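Local coordinates for putative glycosyltransferase (GalT1) (Streptococcus parasanguinis, PDB 4PHR), which binds UDP and manganese through a domain of GT-D fold and probably transfers a sugar from a nucleotide donor to an acceptor, at residues 22-27 with 71-76; 141-146 with 224-229; 163-168 with 200-205. One frame throughout, in Å; residues are numbered along the deposited sequence.

All three contacts are buried, and none has a hydrogen bond between its two segments. Contact 1 packs the end of helix 17-27 on the middle strand of the three-stranded parallel sheet, away from UDP. In contacts 2 and 3 a loop packs on a strand of the five-stranded sheet or on the residues just after it. Their strands, 223-225 and 200-204, are neighbours. A backbone bond between Asp225 and Val31 joins the two sheets. Leu142 of contact 2 touches Ile24 and Lys25 of contact 1. Chemistry follows place. Contact 1 is aliphatic and CH-pi packing with a polar outer end. Contacts 2 and 3 are apolar where the loops pack, while residues following the strands reach the nucleotide.

Contact 1: residues 22-27 with 71-76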
loop_
_atom_site.group_PDB
_atom_site.type_symbol
_atom_site.label_atom_id
_atom_site.label_comp_id
_atom_site.label_asym_id
_atom_site.label_seq_id
_atom_site.Cartn_x
_atom_site.Cartn_y
_atom_site.Cartn_z
ATOM N N LYS A 22 9.544 12.427 -1.698
ATOM C CA LYS A 22 9.792 13.833 -2.017
ATOM C C LYS A 22 8.756 14.318 -3.017
ATOM O O LYS A 22 8.249 15.434 -2.916
ATOM C CB LYS A 22 11.200 14.035 -2.585
ATOM C CG LYS A 22 12.305 13.871 -1.561
ATOM C CD LYS A 22 13.665 13.778 -2.232
ATOM C CE LYS A 22 14.774 13.641 -1.208
ATOM N NZ LYS A 22 16.019 13.088 -1.815
ATOM N N TYR A 23 8.443 13.463 -3.983
ATOM C CA TYR A 23 7.427 13.766 -4.977
ATOM C C TYR A 23 6.061 14.000 -4.330
ATOM O O TYR A 23 5.375 14.970 -4.633
ATOM C CB TYR A 23 7.342 12.626 -5.992
ATOM C CG TYR A 23 6.353 12.844 -7.112
ATOM C CD1 TYR A 23 4.985 12.787 -6.883
ATOM C CD2 TYR A 23 6.790 13.084 -8.406
ATOM C CE1 TYR A 23 4.080 12.970 -7.904
ATOM C CE2 TYR A 23 5.897 13.273 -9.435
ATOM C CZ TYR A 23 4.544 13.218 -9.185
ATOM O OH TYR A 23 3.650 13.400 -10.210
ATOM N N ILE A 24 5.656 13.082 -3.457
ATOM C CA ILE A 24 4.349 13.169 -2.814
ATOM C C ILE A 24 4.208 14.466 -2.017
ATOM O O ILE A 24 3.183 15.143 -2.095
ATOM C CB ILE A 24 4.086 11.944 -1.904
ATOM C CG1 ILE A 24 4.087 10.655 -2.735
ATOM C CG2 ILE A 24 2.772 12.111 -1.149
ATOM C CD1 ILE A 24 4.357 9.380 -1.930
ATOM N N LYS A 25 5.245 14.803 -1.259
ATOM C CA LYS A 25 5.237 16.001 -0.420
ATOM C C LYS A 25 5.247 17.294 -1.213
ATOM O O LYS A 25 4.438 18.193 -0.971
ATOM C CB LYS A 25 6.442 15.994 0.510
ATOM C CG LYS A 25 6.389 14.910 1.542
ATOM C CD LYS A 25 7.699 14.807 2.283
ATOM C CE LYS A 25 7.666 13.631 3.241
ATOM N NZ LYS A 25 8.926 13.522 4.016
ATOM N N HIS A 26 6.184 17.392 -2.146
ATOM C CA HIS A 26 6.306 18.592 -2.960
ATOM C C HIS A 26 4.968 18.870 -3.626
ATOM O O HIS A 26 4.569 20.020 -3.813
ATOM C CB HIS A 26 7.398 18.406 -4.017
ATOM C CG HIS A 26 7.552 19.573 -4.945
ATOM N ND1 HIS A 26 7.221 19.509 -6.282
ATOM C CD2 HIS A 26 7.991 20.835 -4.726
ATOM C CE1 HIS A 26 7.458 20.678 -6.849
ATOM N NE2 HIS A 26 7.924 21.501 -5.926
ATOM N N ASN A 27 4.260 17.794 -3.943
ATOM C CA ASN A 27 3.068 17.884 -4.769
ATOM C C ASN A 27 1.748 17.700 -4.016
ATOM O O ASN A 27 0.676 17.978 -4.553
ATOM C CB ASN A 27 3.187 16.886 -5.920
ATOM C CG ASN A 27 4.327 17.236 -6.861
ATOM O OD1 ASN A 27 4.493 18.396 -7.235
ATOM N ND2 ASN A 27 5.130 16.249 -7.228
ATOM N N LYS A 71 -1.372 15.569 -8.878
ATOM C CA LYS A 71 -2.524 15.085 -8.110
ATOM C C LYS A 71 -2.395 13.644 -7.631
ATOM O O LYS A 71 -2.957 13.283 -6.596
ATOM C CB LYS A 71 -3.812 15.198 -8.925
ATOM C CG LYS A 71 -4.209 16.613 -9.306
ATOM C CD LYS A 71 -5.706 16.686 -9.567
ATOM C CE LYS A 71 -6.096 17.970 -10.284
ATOM N NZ LYS A 71 -5.672 17.957 -11.714
ATOM N N LEU A 72 -1.675 12.824 -8.390
ATOM C CA LEU A 72 -1.636 11.390 -8.126
ATOM C C LEU A 72 -0.340 10.773 -8.615
ATOM O O LEU A 72 0.074 10.986 -9.755
ATOM C CB LEU A 72 -2.810 10.698 -8.815
ATOM C CG LEU A 72 -2.850 9.171 -8.717
ATOM C CD1 LEU A 72 -3.177 8.761 -7.300
ATOM C CD2 LEU A 72 -3.871 8.604 -9.692
ATOM N N LEU A 73 0.298 10.003 -7.745
ATOM C CA LEU A 73 1.459 9.210 -8.105
ATOM C C LEU A 73 1.014 7.756 -8.217
ATOM O O LEU A 73 0.475 7.186 -7.258
ATOM C CB LEU A 73 2.542 9.344 -7.035
ATOM C CG LEU A 73 3.879 8.639 -7.278
ATOM C CD1 LEU A 73 4.544 9.153 -8.548
ATOM C CD2 LEU A 73 4.800 8.814 -6.074
ATOM N N VAL A 74 1.222 7.170 -9.393
ATOM C CA VAL A 74 0.919 5.763 -9.629
ATOM C C VAL A 74 2.209 4.970 -9.456
ATOM O O VAL A 74 3.224 5.313 -10.059
ATOM C CB VAL A 74 0.340 5.546 -11.044
ATOM C CG1 VAL A 74 0.093 4.061 -11.302
ATOM C CG2 VAL A 74 -0.951 6.350 -11.227
ATOM N N CYS A 75 2.167 3.918 -8.634
ATOM C CA CYS A 75 3.389 3.222 -8.220
ATOM C C CYS A 75 3.440 1.779 -8.698
ATOM O O CYS A 75 2.407 1.118 -8.798
ATOM C CB CYS A 75 3.516 3.230 -6.691
ATOM S SG CYS A 75 3.508 4.868 -5.958
ATOM N N LEU A 76 4.659 1.299 -8.964
ATOM C CA LEU A 76 4.919 -0.098 -9.310
ATOM C C LEU A 76 5.988 -0.666 -8.385
ATOM O O LEU A 76 6.724 0.084 -7.745
ATOM C CB LEU A 76 5.456 -0.184 -10.735
ATOM C CG LEU A 76 4.452 -0.370 -11.870
ATOM C CD1 LEU A 76 3.145 0.326 -11.632
ATOM C CD2 LEU A 76 5.091 0.049 -13.203
#
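Tyr23 and Ile24, near the end of helix 17-27, close on Leu73 of strand 72-76. The two short segments run nearly antiparallel, at 166°, with their axes 9.3 Å apart. The tight part is built round Leu73, whose two methyl branches divide the work. CD1 lies over one face of the Tyr23 ring in a CH-pi contact, 4.0 Å from the ring centroid. It sits only 14° off the ring normal and is displaced a little toward the rim. The closest ring atom is Tyr23 CE1, 3.9 Å from Leu73 CD1. The other branch, Leu73 CD2, meets Ile24 CG1, also at 3.9 Å. Here the two side chains cross at about a right angle. With CG of Tyr23 anti to the backbone N (chi1 -178°), the ring reaches from the helix to the strand. The side-chain amide of Asn27 lies over the opposite face of that ring, but which of its ends is N and which is O is doubtful.

The polar end is looser. Tyr23 is partly exposed, and its OH comes no nearer than 4.3 Å to Leu72 O. This hydroxyl is hydrogen-bonded instead to Asp69 O, just before the strand. Lys22 and His26 are on the exposed side of the helix and do not touch the strand.

Leu73 also bonds through its backbone to Ser30 and Val32, so strand 72-76 is fixed beside strand 30-33. Ile24 touches Val31 there. The helix end thus covers two adjacent strands of the parallel sheet, while Lys25 reaches the loop after helix 132-140.

Contact 2: residues 141-146 with 224-229; sequences ELWRGK and IDLGHI. With UDP (uridine-5'-diphosphate), chain B.
This is a buried apolar contact between the loop that follows helix 132-140 and the end of strand 223-225, beside strand 200-204, where the chain turns toward UDP. Two pairs of side chains make it. Leu142 CD1 meets Ile224 CD1 at 4.2 Å, methyl to methyl. Trp143 CZ3 touches Leu226 CD1 more closely, at 3.6 Å, from an oblique direction. The Trp143 CG lies between the backbone N and the carbonyl carbon (chi1 52°), a torsion that swings the six-membered ring toward Leu226. Its NE1 is hydrogen-bonded to Leu164 O, and its ring meets Phe165 edge-to-face. The bond and the ring contact together limit how the indole can turn. A type II turn, Trp143 to Lys146, then leads into strand 147-153.

Past Leu226 the chain makes a type II' turn to Ile229, with His228 at the N-cap of helix 229-238. The backbone His228 N gives a hydrogen bond to UDP O2B at 2.9 Å. From the ring edge and in its plane, His228 ND1 gives a second, to UDP O1B, at 2.8 Å and 160°. UDP C5' lies over one face of the same ring, 3.5 Å above its plane. On its other nitrogen, NE2, the ring is hydrogen-bonded to His250.

The chemistry thus changes along one short segment. Leu226 packs into the apolar interior, and two residues later His228 holds two oxygens of the beta phosphate. The start of helix 229-238 lies beside that phosphate, and its dipole may add to the attraction for the negative charge.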
loop_
_atom_site.group_PDB
_atom_site.type_symbol
_atom_site.label_atom_id
_atom_site.label_comp_id
_atom_site.label_asym_id
_atom_site.label_seq_id
_atom_site.Cartn_x
_atom_site.Cartn_y
_atom_site.Cartn_z
ATOM N N GLU A 141 6.616 12.308 8.187
ATOM C CA GLU A 141 6.415 13.711 7.853
ATOM C C GLU A 141 5.154 13.932 7.019
ATOM O O GLU A 141 4.632 15.044 6.960
ATOM C CB GLU A 141 7.649 14.305 7.161
ATOM C CG GLU A 141 8.868 14.427 8.070
ATOM C CD GLU A 141 8.608 15.273 9.310
ATOM O OE1 GLU A 141 7.803 16.226 9.233
ATOM O OE2 GLU A 141 9.207 14.984 10.369
ATOM N N LEU A 142 4.650 12.870 6.391
ATOM C CA LEU A 142 3.407 12.970 5.637
ATOM C C LEU A 142 2.224 13.316 6.533
ATOM O O LEU A 142 1.309 14.020 6.113
ATOM C CB LEU A 142 3.116 11.672 4.868
ATOM C CG LEU A 142 4.080 11.311 3.737
ATOM C CD1 LEU A 142 3.718 9.960 3.142
ATOM C CD2 LEU A 142 4.060 12.382 2.666
ATOM N N TRP A 143 2.240 12.828 7.771
ATOM C CA TRP A 143 1.082 12.996 8.649
ATOM C C TRP A 143 1.343 13.822 9.910
ATOM O O TRP A 143 0.427 14.066 10.688
ATOM C CB TRP A 143 0.452 11.646 9.011
ATOM C CG TRP A 143 1.404 10.620 9.547
ATOM C CD1 TRP A 143 1.919 10.552 10.810
ATOM C CD2 TRP A 143 1.928 9.496 8.837
ATOM N NE1 TRP A 143 2.744 9.459 10.925
ATOM C CE2 TRP A 143 2.761 8.789 9.729
ATOM C CE3 TRP A 143 1.773 9.015 7.532
ATOM C CZ2 TRP A 143 3.443 7.630 9.356
ATOM C CZ3 TRP A 143 2.444 7.861 7.162
ATOM C CH2 TRP A 143 3.269 7.177 8.075
ATOM N N ARG A 144 2.574 14.291 10.101
ATOM C CA ARG A 144 2.866 15.112 11.269
ATOM C C ARG A 144 1.981 16.352 11.252
ATOM O O ARG A 144 1.955 17.088 10.269
ATOM C CB ARG A 144 4.339 15.527 11.303
ATOM C CG ARG A 144 4.671 16.429 12.496
ATOM C CD ARG A 144 6.031 17.100 12.367
ATOM N NE ARG A 144 7.133 16.221 12.752
ATOM C CZ ARG A 144 7.551 16.044 14.004
ATOM N NH1 ARG A 144 6.954 16.674 15.008
ATOM N NH2 ARG A 144 8.567 15.230 14.253
ATOM N N GLY A 145 1.253 16.571 12.345
ATOM C CA GLY A 145 0.383 17.726 12.466
ATOM C C GLY A 145 -0.892 17.664 11.644
ATOM O O GLY A 145 -1.616 18.658 11.542
ATOM N N LYS A 146 -1.190 16.504 11.066
ATOM C CA LYS A 146 -2.379 16.378 10.238
ATOM C C LYS A 146 -3.499 15.679 10.989
ATOM O O LYS A 146 -3.250 14.848 11.865
ATOM C CB LYS A 146 -2.073 15.590 8.963
ATOM C CG LYS A 146 -0.961 16.172 8.105
ATOM C CD LYS A 146 -1.333 17.545 7.580
ATOM C CE LYS A 146 -0.447 17.942 6.411
ATOM N NZ LYS A 146 0.989 17.994 6.788
ATOM N N ILE A 224 -3.734 8.490 0.431
ATOM C CA ILE A 224 -2.482 7.764 0.282
ATOM C C ILE A 224 -2.654 6.291 0.628
ATOM O O ILE A 224 -2.997 5.934 1.750
ATOM C CB ILE A 224 -1.370 8.381 1.165
ATOM C CG1 ILE A 224 -1.222 9.883 0.875
ATOM C CG2 ILE A 224 -0.042 7.663 0.965
ATOM C CD1 ILE A 224 -0.173 10.563 1.737
ATOM N N ASP A 225 -2.405 5.445 -0.355
ATOM C CA ASP A 225 -2.469 3.993 -0.202
ATOM C C ASP A 225 -1.202 3.529 0.524
ATOM O O ASP A 225 -0.113 3.552 -0.061
ATOM C CB ASP A 225 -2.533 3.415 -1.622
ATOM C CG ASP A 225 -2.368 1.917 -1.680
ATOM O OD1 ASP A 225 -2.348 1.247 -0.623
ATOM O OD2 ASP A 225 -2.291 1.407 -2.826
ATOM N N LEU A 226 -1.334 3.134 1.796
ATOM C CA LEU A 226 -0.172 2.748 2.606
ATOM C C LEU A 226 -0.074 1.261 2.960
ATOM O O LEU A 226 0.872 0.852 3.633
ATOM C CB LEU A 226 -0.098 3.577 3.892
ATOM C CG LEU A 226 0.314 5.049 3.745
ATOM C CD1 LEU A 226 0.310 5.746 5.103
ATOM C CD2 LEU A 226 1.679 5.150 3.073
ATOM N N GLY A 227 -1.051 0.462 2.537
ATOM C CA GLY A 227 -0.941 -0.986 2.609
ATOM C C GLY A 227 -0.419 -1.536 3.924
ATOM O O GLY A 227 -0.995 -1.288 4.982
ATOM N N HIS A 228 0.681 -2.284 3.845
ATOM C CA HIS A 228 1.245 -3.024 4.985
ATOM C C HIS A 228 2.264 -2.240 5.822
ATOM O O HIS A 228 3.107 -2.836 6.513
ATOM C CB HIS A 228 1.855 -4.344 4.497
ATOM C CG HIS A 228 0.859 -5.452 4.351
ATOM N ND1 HIS A 228 0.697 -6.163 3.181
ATOM C CD2 HIS A 228 -0.010 -5.988 5.240
ATOM C CE1 HIS A 228 -0.226 -7.093 3.357
ATOM N NE2 HIS A 228 -0.669 -7.011 4.599
ATOM N N ILE A 229 2.200 -0.913 5.772
ATOM C CA ILE A 229 3.188 -0.099 6.482
ATOM C C ILE A 229 3.307 -0.480 7.966
ATOM O O ILE A 229 4.400 -0.475 8.533
ATOM C CB ILE A 229 2.914 1.430 6.335
ATOM C CG1 ILE A 229 4.085 2.230 6.903
ATOM C CG2 ILE A 229 1.587 1.825 6.978
ATOM C CD1 ILE A 229 5.386 1.954 6.182
HETATM N N1 UDP B . -6.937 -5.451 3.719
HETATM C C2 UDP B . -8.182 -5.343 4.289
HETATM N N3 UDP B . -9.289 -5.777 3.599
HETATM C C4 UDP B . -9.164 -6.312 2.340
HETATM C C5 UDP B . -7.903 -6.419 1.755
HETATM C C6 UDP B . -6.792 -6.110 2.533
HETATM O O2 UDP B . -8.314 -4.887 5.424
HETATM O O4 UDP B . -10.193 -6.661 1.750
HETATM C "C1'" UDP B . -5.780 -4.905 4.444
HETATM C "C2'" UDP B . -4.817 -5.839 5.126
HETATM O "O2'" UDP B . -5.323 -6.247 6.381
HETATM C "C3'" UDP B . -3.605 -4.944 5.261
HETATM C "C4'" UDP B . -3.668 -4.096 4.001
HETATM O "O4'" UDP B . -4.989 -4.248 3.474
HETATM O "O3'" UDP B . -3.752 -4.097 6.379
HETATM C "C5'" UDP B . -2.625 -4.521 2.974
HETATM O "O5'" UDP B . -2.800 -3.738 1.800
HETATM P PA UDP B . -1.889 -3.945 0.489
HETATM O O1A UDP B . -2.157 -5.275 -0.092
HETATM O O2A UDP B . -2.159 -2.778 -0.384
HETATM O O3A UDP B . -0.400 -3.924 1.126
HETATM P PB UDP B . 1.091 -3.916 0.466
HETATM O O1B UDP B . 1.624 -5.295 0.669
HETATM O O2B UDP B . 1.819 -2.913 1.279
HETATM O O3B UDP B . 0.980 -3.568 -0.986
#

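Contact 3: residues 163-168 with 200-205. With UDP (uridine-5'-diphosphate), chain B.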
loop_
_atom_site.group_PDB
_atom_site.type_symbol
_atom_site.label_atom_id
_atom_site.label_comp_id
_atom_site.label_asym_id
_atom_site.label_seq_id
_atom_site.Cartn_x
_atom_site.Cartn_y
_atom_site.Cartn_z
ATOM N N ASP A 163 4.141 3.798 17.921
ATOM C CA ASP A 163 4.135 5.260 17.810
ATOM C C ASP A 163 4.123 5.782 16.372
ATOM O O ASP A 163 4.434 6.945 16.123
ATOM C CB ASP A 163 5.297 5.881 18.605
ATOM C CG ASP A 163 6.660 5.524 18.038
ATOM O OD1 ASP A 163 6.720 4.843 16.995
ATOM O OD2 ASP A 163 7.678 5.946 18.626
ATOM N N LEU A 164 3.742 4.936 15.422
ATOM C CA LEU A 164 3.779 5.336 14.014
ATOM C C LEU A 164 3.054 6.660 13.729
ATOM O O LEU A 164 3.572 7.520 13.016
ATOM C CB LEU A 164 3.210 4.227 13.133
ATOM C CG LEU A 164 3.253 4.442 11.618
ATOM C CD1 LEU A 164 4.691 4.646 11.134
ATOM C CD2 LEU A 164 2.610 3.254 10.935
ATOM N N PHE A 165 1.861 6.823 14.294
ATOM C CA PHE A 165 1.052 8.014 14.043
ATOM C C PHE A 165 0.983 8.977 15.229
ATOM O O PHE A 165 0.066 9.794 15.309
ATOM C CB PHE A 165 -0.380 7.612 13.644
ATOM C CG PHE A 165 -0.452 6.752 12.411
ATOM C CD1 PHE A 165 0.009 7.220 11.200
ATOM C CD2 PHE A 165 -0.989 5.485 12.468
ATOM C CE1 PHE A 165 -0.046 6.435 10.068
ATOM C CE2 PHE A 165 -1.063 4.688 11.329
ATOM C CZ PHE A 165 -0.591 5.166 10.132
ATOM N N VAL A 166 1.953 8.913 16.136
ATOM C CA VAL A 166 1.859 9.698 17.369
ATOM C C VAL A 166 1.762 11.206 17.118
ATOM O O VAL A 166 1.116 11.932 17.880
ATOM C CB VAL A 166 3.015 9.381 18.358
ATOM C CG1 VAL A 166 4.343 9.926 17.851
ATOM C CG2 VAL A 166 2.701 9.951 19.733
ATOM N N ALA A 167 2.392 11.675 16.046
ATOM C CA ALA A 167 2.445 13.112 15.789
ATOM C C ALA A 167 1.279 13.627 14.938
ATOM O O ALA A 167 1.187 14.818 14.652
ATOM C CB ALA A 167 3.789 13.505 15.189
ATOM N N ALA A 168 0.385 12.730 14.534
ATOM C CA ALA A 168 -0.855 13.150 13.901
ATOM C C ALA A 168 -1.701 13.903 14.926
ATOM O O ALA A 168 -1.746 13.527 16.099
ATOM C CB ALA A 168 -1.611 11.948 13.374
ATOM N N LEU A 200 -6.389 14.293 5.977
ATOM C CA LEU A 200 -5.596 13.511 5.043
ATOM C C LEU A 200 -6.078 12.068 5.169
ATOM O O LEU A 200 -6.233 11.554 6.282
ATOM C CB LEU A 200 -4.117 13.609 5.417
ATOM C CG LEU A 200 -3.124 12.707 4.687
ATOM C CD1 LEU A 200 -3.081 13.061 3.208
ATOM C CD2 LEU A 200 -1.733 12.844 5.301
ATOM N N ILE A 201 -6.323 11.413 4.043
ATOM C CA ILE A 201 -6.873 10.063 4.064
ATOM C C ILE A 201 -5.755 9.056 3.819
ATOM O O ILE A 201 -5.007 9.194 2.859
ATOM C CB ILE A 201 -7.979 9.889 2.986
ATOM C CG1 ILE A 201 -9.048 10.989 3.114
ATOM C CG2 ILE A 201 -8.595 8.500 3.070
ATOM C CD1 ILE A 201 -10.020 11.039 1.932
ATOM N N LEU A 202 -5.626 8.073 4.709
ATOM C CA LEU A 202 -4.654 6.993 4.555
ATOM C C LEU A 202 -5.452 5.717 4.400
ATOM O O LEU A 202 -6.398 5.486 5.154
ATOM C CB LEU A 202 -3.761 6.873 5.793
ATOM C CG LEU A 202 -3.007 8.137 6.226
ATOM C CD1 LEU A 202 -2.113 7.847 7.434
ATOM C CD2 LEU A 202 -2.206 8.728 5.071
ATOM N N VAL A 203 -5.087 4.890 3.425
ATOM C CA VAL A 203 -5.877 3.704 3.138
ATOM C C VAL A 203 -5.001 2.457 3.182
ATOM O O VAL A 203 -3.958 2.404 2.529
ATOM C CB VAL A 203 -6.562 3.805 1.754
ATOM C CG1 VAL A 203 -7.560 2.671 1.583
ATOM C CG2 VAL A 203 -7.244 5.159 1.593
ATOM N N MET A 204 -5.449 1.456 3.942
ATOM C CA MET A 204 -4.753 0.180 4.075
ATOM C C MET A 204 -5.802 -0.899 3.826
ATOM O O MET A 204 -6.455 -1.372 4.757
ATOM C CB MET A 204 -4.117 0.029 5.466
ATOM C CG MET A 204 -3.058 1.087 5.796
ATOM S SD MET A 204 -3.765 2.708 6.219
ATOM C CE MET A 204 -2.517 3.371 7.318
ATOM N N LEU A 205 -5.986 -1.270 2.560
ATOM C CA LEU A 205 -7.172 -2.035 2.197
ATOM C C LEU A 205 -7.000 -2.836 0.905
ATOM O O LEU A 205 -7.941 -2.990 0.129
ATOM C CB LEU A 205 -8.410 -1.118 2.119
ATOM C CG LEU A 205 -9.750 -1.787 2.446
ATOM C CD1 LEU A 205 -9.869 -2.099 3.941
ATOM C CD2 LEU A 205 -10.917 -0.915 1.988
HETATM N N1 UDP B . -6.937 -5.451 3.719
HETATM C C2 UDP B . -8.182 -5.343 4.289
HETATM N N3 UDP B . -9.289 -5.777 3.599
HETATM C C4 UDP B . -9.164 -6.312 2.340
HETATM C C5 UDP B . -7.903 -6.419 1.755
HETATM C C6 UDP B . -6.792 -6.110 2.533
HETATM O O2 UDP B . -8.314 -4.887 5.424
HETATM O O4 UDP B . -10.193 -6.661 1.750
HETATM C "C1'" UDP B . -5.780 -4.905 4.444
HETATM C "C2'" UDP B . -4.817 -5.839 5.126
HETATM O "O2'" UDP B . -5.323 -6.247 6.381
HETATM C "C3'" UDP B . -3.605 -4.944 5.261
HETATM C "C4'" UDP B . -3.668 -4.096 4.001
HETATM O "O4'" UDP B . -4.989 -4.248 3.474
HETATM O "O3'" UDP B . -3.752 -4.097 6.379
HETATM C "C5'" UDP B . -2.625 -4.521 2.974
HETATM O "O5'" UDP B . -2.800 -3.738 1.800
HETATM P PA UDP B . -1.889 -3.945 0.489
HETATM O O1A UDP B . -2.157 -5.275 -0.092
HETATM O O2A UDP B . -2.159 -2.778 -0.384
HETATM O O3A UDP B . -0.400 -3.924 1.126
HETATM P PB UDP B . 1.091 -3.916 0.466
HETATM O O1B UDP B . 1.624 -5.295 0.669
HETATM O O2B UDP B . 1.819 -2.913 1.279
HETATM O O3B UDP B . 0.980 -3.568 -0.986
#
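Behind the UDP pocket, Phe165 packs on strand 200-204, near where Met204 and Leu205 border the nucleotide. Phe165 CE1 meets Leu202 CD1 at 3.6 Å, and Phe165 CZ meets Met204 CE at 3.9 Å. Both partners approach the far end of the ring obliquely, each coming from the direction opposite to Phe165. Leu202 and Met204 are two apart in the chain, so both side chains face the same side of the sheet. The Met204 chain bends at chi2 (76°), and its terminal methyl comes to the ring. On one face of the ring, Leu164 CG sits 4.1 Å above the plane, over the centre.

Strand 200-204 lies between strands 223-225 and 147-153 in the five-stranded parallel sheet of this GT-D domain. Leu202 touches Ile224 on one neighbour and Leu148 on the other. Helix 206-218 covers the opposite side, against Ile201 and Val203. Two successive type I turns, Asp163 to Val166 and Phe165 to Ala168, shape the loop that presents Phe165. Its ring also touches Ile150 of strand 147-153.

Beyond Met204 the surroundings become those of the ligand. Leu205 N comes to 3.3 Å from the ribose atom UDP O4'. Leu205 CD1 lies 3.5 Å from UDP O2, so this aliphatic side chain borders the uracil.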